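Local coordinates for hypothetical protein jhp0584 (Helicobacter pylori J99, PDB 4R7K) that is of unknown function but belongs to the SRPBCC superfamily, many of whose members bind small hydrophobic ligands in a deep pocket, at residues 42-48 and 154-160; 138-142 and 179-183. All coordinates share one frame; numbering follows the deposited sequence. Where two conformers were deposited one is given.

Both contacts are buried, and each uses one of two neighbouring strands of the same sheet, 150-160 in interaction 1 and 136-146 in interaction 2. Interaction 1 joins 42-48, on strand 44-53, outermost in the sheet within this chain, to the neighbouring strand segment 154-160, mainly through backbone hydrogen bonds and polar side chains that pair with one another. Interaction 2 has its centre about 3 Å from the centre of the chain and joins 138-142 to 179-183 of helix 174-190; no hydrogen bond crosses it, and aromatic rings span the gap. The two touch where side chains of strand 150-160 meet the histidines, so polar groups of the first contact border the ring cluster of the second.

Interaction 1: residues 42-48 and 154-160; sequences TDNFVSN and LTQESQS
Gln159 is met by two residues of the other strand, Asp43 and Asn44, in a classic beta bulge, at the start of an antiparallel ladder that pairs strand 44-53 with 150-160, as expected for the helix-grip fold of SRPBCC proteins. The carbonyl oxygen of Gln159 takes two backbone bonds there, a short one from Asp43 N (2.8 Å) and a longer one from Asn44 N (3.2 Å). Beyond the bulge the ladder is regular, with Val46 and Glu157, then Asn48 and Thr155, as hydrogen-bonded pairs.

The Gln159 side chain leaves the sheet beside Asn44. Its CB rests 4.1 Å from Asn44 CB. With CG anti to the carbonyl carbon (chi1 -53°) and the chain extended beyond it, the amide runs alongside that of Asn44, both pointing the same way. OE1 then accepts a nearly straight bond from Asn44 ND2 (2.8 Å). The donor keeps OE1 close to its own amide plane but sits above the plane of the Gln159 carbonyl, with the two amide planes turned 60° apart. At the other tip atom, NE2 donates to Glu157 OE1 (2.7 Å). Glutamine suits this buried face because it can accept from one neighbour while donating to the next, which fixes which way round its amide lies.

On the other face, Gln156 crosses Phe45, and its NE2 comes to the edge of the ring, 3.8 Å from Phe45 CZ. That same nitrogen donates to Ser47 OG (3.1 Å), a small hydroxyl on a close, non-hydrogen-bonded pair; Glu49 of the second subunit adds a weak bond to this hydroxyl. Asp43 OD2, already bonded to Gly161 N, also accepts from a water that lies 2.6 Å from Ser160 OG.

Interaction 2: residues 138-142 and 179-183; sequences YHAWL and HQAWL
The strand segment carrying His139 and Trp141 and the helical turn carrying His179, Trp182 and Leu183 run in roughly the same direction, 34° apart, with 12.9 Å between their axes at closest approach. Only large side chains could bridge so wide a gap, and two residues separated by one on the strand, both pointing toward the helix, do so with rings.

Trp141 spans the gap with its indole. Its CG lies anti to the carbonyl carbon (chi1 -63°), and the indole stretches toward the helix until CZ2 stands over the centre of the Trp182 indole, 3.6 Å from Trp182 CE2. This is an edge-to-face stack, with the planes at 72°. Farther round the same benzene ring, Trp141 CZ3 meets the methyl CD2 of Leu183 at 3.6 Å; the branched leucine fills in beside the indole, the two side chains running alongside in opposite directions. Together His139, Trp141, His179 and Trp182 make an aromatic cluster between sheet and C-terminal helix, the region where the helix-grip fold of SRPBCC relatives commonly holds its ligand cavity.

His139 and His179 approach from opposite directions with near-parallel rings, slid so far apart that they barely overlap; CE1 of His139 is 3.5 Å from CE1 of His179. The other face of His139 has Trp141 NE1 near its rim, so the imidazole has a neighbour on each face, both off-centre. Its edge turns to the face of Trp182 in an offset edge-to-face contact, His139 CE1 lying 3.7 Å from Trp182 CZ3. A histidine can stack like this and still use a polar edge: His139 NE2 is hydrogen-bonded to Thr155 OG1 on the adjacent strand. Trp123 also meets the rings of His139 and Trp141, while Trp70 and Tyr74 pack on Trp182.

Interaction 1: residues 42-48 and 154-160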
loop_
_atom_site.group_PDB
_atom_site.type_symbol
_atom_site.label_atom_id
_atom_site.label_comp_id
_atom_site.label_asym_id
_atom_site.label_seq_id
_atom_site.Cartn_x
_atom_site.Cartn_y
_atom_site.Cartn_z
ATOM N N THR A 42 23.379 -6.192 4.402
ATOM C CA THR A 42 22.941 -6.624 3.071
ATOM C C THR A 42 22.293 -5.448 2.294
ATOM O O THR A 42 22.517 -4.266 2.621
ATOM C CB THR A 42 22.013 -7.833 3.164
ATOM O OG1 THR A 42 20.851 -7.481 3.896
ATOM C CG2 THR A 42 22.710 -8.998 3.857
ATOM N N ASP A 43 21.485 -5.756 1.291
ATOM C CA ASP A 43 20.950 -4.732 0.380
ATOM C C ASP A 43 19.534 -4.309 0.699
ATOM O O ASP A 43 19.108 -3.240 0.280
ATOM C CB ASP A 43 21.059 -5.248 -1.063
ATOM C CG ASP A 43 22.528 -5.416 -1.510
ATOM O OD1 ASP A 43 23.311 -4.464 -1.312
ATOM O OD2 ASP A 43 22.893 -6.495 -2.049
ATOM N N ASN A 44 18.812 -5.139 1.449
ATOM C CA ASN A 44 17.475 -4.800 1.889
ATOM C C ASN A 44 17.159 -5.619 3.140
ATOM O O ASN A 44 17.604 -6.781 3.268
ATOM C CB ASN A 44 16.467 -5.069 0.781
ATOM C CG ASN A 44 15.090 -4.475 1.053
ATOM O OD1 ASN A 44 14.945 -3.454 1.736
ATOM N ND2 ASN A 44 14.068 -5.094 0.472
ATOM N N PHE A 45 16.395 -4.999 4.044
ATOM C CA PHE A 45 15.966 -5.580 5.278
ATOM C C PHE A 45 14.506 -5.221 5.479
ATOM O O PHE A 45 14.101 -4.061 5.344
ATOM C CB PHE A 45 16.836 -5.095 6.432
ATOM C CG PHE A 45 16.328 -5.503 7.789
ATOM C CD1 PHE A 45 16.280 -6.846 8.146
ATOM C CD2 PHE A 45 15.869 -4.556 8.683
ATOM C CE1 PHE A 45 15.823 -7.233 9.389
ATOM C CE2 PHE A 45 15.363 -4.945 9.923
ATOM C CZ PHE A 45 15.366 -6.278 10.278
ATOM N N VAL A 46 13.707 -6.238 5.767
ATOM C CA VAL A 46 12.276 -6.067 5.966
ATOM C C VAL A 46 11.906 -6.672 7.318
ATOM O O VAL A 46 12.396 -7.748 7.643
ATOM C CB VAL A 46 11.520 -6.844 4.883
ATOM C CG1 VAL A 46 10.047 -6.509 4.915
ATOM C CG2 VAL A 46 12.119 -6.550 3.513
ATOM N N SER A 47 11.075 -5.973 8.103
ATOM C CA SER A 47 10.608 -6.484 9.390
ATOM C C SER A 47 9.113 -6.242 9.560
ATOM O O SER A 47 8.621 -5.118 9.357
ATOM C CB SER A 47 11.407 -5.806 10.532
ATOM O OG SER A 47 11.037 -6.319 11.800
ATOM N N ASN A 48 8.403 -7.313 9.908
ATOM C CA ASN A 48 7.003 -7.276 10.204
ATOM C C ASN A 48 6.723 -8.084 11.484
ATOM O O ASN A 48 7.382 -9.104 11.747
ATOM C CB ASN A 48 6.200 -7.881 9.046
ATOM C CG ASN A 48 6.364 -7.113 7.753
ATOM O OD1 ASN A 48 7.327 -7.294 7.024
ATOM N ND2 ASN A 48 5.407 -6.285 7.451
ATOM N N LEU A 154 6.891 -12.889 14.393
ATOM C CA LEU A 154 7.881 -11.970 13.884
ATOM C C LEU A 154 8.460 -12.580 12.657
ATOM O O LEU A 154 8.916 -13.740 12.705
ATOM C CB LEU A 154 9.016 -11.780 14.890
ATOM C CG LEU A 154 10.248 -10.941 14.443
ATOM C CD1 LEU A 154 9.923 -9.476 14.299
ATOM C CD2 LEU A 154 11.381 -11.088 15.444
ATOM N N THR A 155 8.445 -11.829 11.547
ATOM C CA THR A 155 9.098 -12.280 10.363
ATOM C C THR A 155 10.018 -11.167 9.786
ATOM O O THR A 155 9.634 -9.986 9.651
ATOM C CB THR A 155 8.126 -12.855 9.328
ATOM O OG1 THR A 155 8.882 -13.550 8.330
ATOM C CG2 THR A 155 7.295 -11.765 8.675
ATOM N N GLN A 156 11.228 -11.566 9.449
ATOM C CA GLN A 156 12.253 -10.654 8.964
ATOM C C GLN A 156 12.988 -11.281 7.840
ATOM O O GLN A 156 13.246 -12.482 7.859
ATOM C CB GLN A 156 13.231 -10.277 10.081
ATOM C CG GLN A 156 12.588 -9.612 11.267
ATOM C CD GLN A 156 13.567 -9.191 12.348
ATOM O OE1 GLN A 156 14.544 -9.880 12.662
ATOM N NE2 GLN A 156 13.302 -8.046 12.926
ATOM N N GLU A 157 13.303 -10.482 6.813
ATOM C CA GLU A 157 14.015 -10.985 5.655
ATOM C C GLU A 157 15.159 -10.025 5.307
ATOM O O GLU A 157 14.984 -8.783 5.297
ATOM C CB GLU A 157 13.086 -11.108 4.424
ATOM C CG GLU A 157 13.769 -11.650 3.180
ATOM C CD GLU A 157 12.794 -12.054 2.054
ATOM O OE1 GLU A 157 13.102 -11.757 0.890
ATOM O OE2 GLU A 157 11.713 -12.641 2.314
ATOM N N SER A 158 16.287 -10.632 4.972
ATOM C CA SER A 158 17.501 -9.941 4.560
ATOM C C SER A 158 17.757 -10.399 3.126
ATOM O O SER A 158 17.718 -11.612 2.841
ATOM C CB SER A 158 18.644 -10.365 5.507
ATOM O OG SER A 158 19.882 -9.745 5.171
ATOM N N GLN A 159 18.065 -9.457 2.240
ATOM C CA GLN A 159 18.187 -9.726 0.828
ATOM C C GLN A 159 19.495 -9.162 0.257
ATOM O O GLN A 159 19.934 -8.051 0.634
ATOM C CB GLN A 159 17.030 -9.071 0.070
ATOM C CG GLN A 159 15.634 -9.395 0.557
ATOM C CD GLN A 159 14.533 -8.706 -0.279
ATOM O OE1 GLN A 159 14.685 -7.578 -0.720
ATOM N NE2 GLN A 159 13.416 -9.401 -0.477
ATOM N N SER A 160 20.074 -9.905 -0.670
ATOM C CA SER A 160 21.299 -9.481 -1.339
ATOM C C SER A 160 21.173 -9.602 -2.864
ATOM O O SER A 160 20.643 -10.590 -3.385
ATOM C CB SER A 160 22.486 -10.310 -0.863
ATOM O OG SER A 160 22.715 -10.077 0.524
HETATM O O HOH W 1 24.267 -8.037 0.127
HETATM O O HOH W 2 9.173 -9.234 6.823
#

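Interaction 2: residues 138-142 and 179-183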
loop_
_atom_site.group_PDB
_atom_site.type_symbol
_atom_site.label_atom_id
_atom_site.label_comp_id
_atom_site.label_asym_id
_atom_site.label_seq_id
_atom_site.Cartn_x
_atom_site.Cartn_y
_atom_site.Cartn_z
ATOM N N TYR A 138 17.336 -14.448 2.854
ATOM C CA TYR A 138 17.254 -15.293 4.054
ATOM C C TYR A 138 16.020 -14.797 4.779
ATOM O O TYR A 138 15.980 -13.645 5.232
ATOM C CB TYR A 138 18.500 -15.156 4.897
ATOM C CG TYR A 138 18.592 -16.116 6.073
ATOM C CD1 TYR A 138 19.178 -17.373 5.936
ATOM C CD2 TYR A 138 18.171 -15.742 7.335
ATOM C CE1 TYR A 138 19.281 -18.238 7.022
ATOM C CE2 TYR A 138 18.254 -16.622 8.415
ATOM C CZ TYR A 138 18.816 -17.853 8.259
ATOM O OH TYR A 138 18.908 -18.694 9.362
ATOM N N HIS A 139 14.983 -15.620 4.833
ATOM C CA HIS A 139 13.707 -15.223 5.415
ATOM C C HIS A 139 13.487 -16.007 6.705
ATOM O O HIS A 139 13.376 -17.214 6.696
ATOM C CB HIS A 139 12.632 -15.576 4.428
ATOM C CG HIS A 139 11.268 -15.110 4.804
ATOM N ND1 HIS A 139 10.224 -15.105 3.907
ATOM C CD2 HIS A 139 10.800 -14.521 5.929
ATOM C CE1 HIS A 139 9.143 -14.633 4.501
ATOM N NE2 HIS A 139 9.466 -14.273 5.728
ATOM N N ALA A 140 13.439 -15.291 7.818
ATOM C CA ALA A 140 13.378 -15.920 9.123
ATOM C C ALA A 140 12.072 -15.596 9.806
ATOM O O ALA A 140 11.440 -14.520 9.573
ATOM C CB ALA A 140 14.537 -15.455 9.975
ATOM N N TRP A 141 11.689 -16.513 10.670
ATOM C CA TRP A 141 10.464 -16.424 11.396
ATOM C C TRP A 141 10.695 -16.805 12.829
ATOM O O TRP A 141 11.487 -17.738 13.137
ATOM C CB TRP A 141 9.421 -17.410 10.822
ATOM C CG TRP A 141 8.974 -17.208 9.413
ATOM C CD1 TRP A 141 9.654 -17.565 8.280
ATOM C CD2 TRP A 141 7.715 -16.674 8.972
ATOM N NE1 TRP A 141 8.896 -17.270 7.164
ATOM C CE2 TRP A 141 7.707 -16.723 7.562
ATOM C CE3 TRP A 141 6.578 -16.177 9.635
ATOM C CZ2 TRP A 141 6.639 -16.246 6.807
ATOM C CZ3 TRP A 141 5.520 -15.683 8.876
ATOM C CH2 TRP A 141 5.543 -15.751 7.486
ATOM N N LEU A 142 9.956 -16.133 13.708
ATOM C CA LEU A 142 9.954 -16.430 15.124
ATOM C C LEU A 142 8.524 -16.335 15.607
ATOM O O LEU A 142 7.918 -15.252 15.571
ATOM C CB LEU A 142 10.848 -15.452 15.885
ATOM C CG LEU A 142 11.240 -15.885 17.311
ATOM C CD1 LEU A 142 12.459 -15.070 17.758
ATOM C CD2 LEU A 142 10.056 -15.680 18.243
ATOM N N HIS A 179 4.662 -8.951 3.152
ATOM C CA HIS A 179 4.874 -9.725 4.367
ATOM C C HIS A 179 3.829 -9.461 5.422
ATOM O O HIS A 179 3.421 -10.391 6.168
ATOM C CB HIS A 179 6.267 -9.515 4.876
ATOM C CG HIS A 179 7.282 -10.291 4.105
ATOM N ND1 HIS A 179 8.560 -10.496 4.565
ATOM C CD2 HIS A 179 7.163 -11.025 2.972
ATOM C CE1 HIS A 179 9.225 -11.232 3.688
ATOM N NE2 HIS A 179 8.391 -11.591 2.727
ATOM N N GLN A 180 3.327 -8.234 5.463
ATOM C CA GLN A 180 2.241 -7.936 6.390
ATOM C C GLN A 180 1.033 -8.768 6.015
ATOM O O GLN A 180 0.280 -9.229 6.895
ATOM C CB GLN A 180 1.864 -6.468 6.351
ATOM C CG GLN A 180 0.999 -6.065 7.519
ATOM C CD GLN A 180 1.718 -6.148 8.863
ATOM O OE1 GLN A 180 2.948 -5.980 8.968
ATOM N NE2 GLN A 180 0.942 -6.344 9.913
ATOM N N ALA A 181 0.792 -8.891 4.709
ATOM C CA ALA A 181 -0.336 -9.700 4.230
ATOM C C ALA A 181 -0.169 -11.175 4.606
ATOM O O ALA A 181 -1.156 -11.864 4.876
ATOM C CB ALA A 181 -0.526 -9.550 2.716
ATOM N N TRP A 182 1.080 -11.654 4.613
ATOM C CA TRP A 182 1.379 -13.040 4.984
ATOM C C TRP A 182 0.983 -13.209 6.445
ATOM O O TRP A 182 0.241 -14.135 6.780
ATOM C CB TRP A 182 2.870 -13.377 4.851
ATOM C CG TRP A 182 3.160 -14.876 4.783
ATOM C CD1 TRP A 182 2.490 -15.874 5.434
ATOM C CD2 TRP A 182 4.267 -15.511 4.113
ATOM N NE1 TRP A 182 3.046 -17.093 5.132
ATOM C CE2 TRP A 182 4.139 -16.898 4.325
ATOM C CE3 TRP A 182 5.309 -15.041 3.284
ATOM C CZ2 TRP A 182 5.034 -17.826 3.782
ATOM C CZ3 TRP A 182 6.197 -15.976 2.733
ATOM C CH2 TRP A 182 6.044 -17.340 2.977
ATOM N N LEU A 183 1.432 -12.292 7.305
ATOM C CA LEU A 183 1.100 -12.370 8.731
ATOM C C LEU A 183 -0.388 -12.232 8.994
ATOM O O LEU A 183 -0.942 -12.995 9.781
ATOM C CB LEU A 183 1.839 -11.311 9.568
ATOM C CG LEU A 183 3.363 -11.334 9.582
ATOM C CD1 LEU A 183 3.849 -10.273 10.510
ATOM C CD2 LEU A 183 3.891 -12.667 10.086
#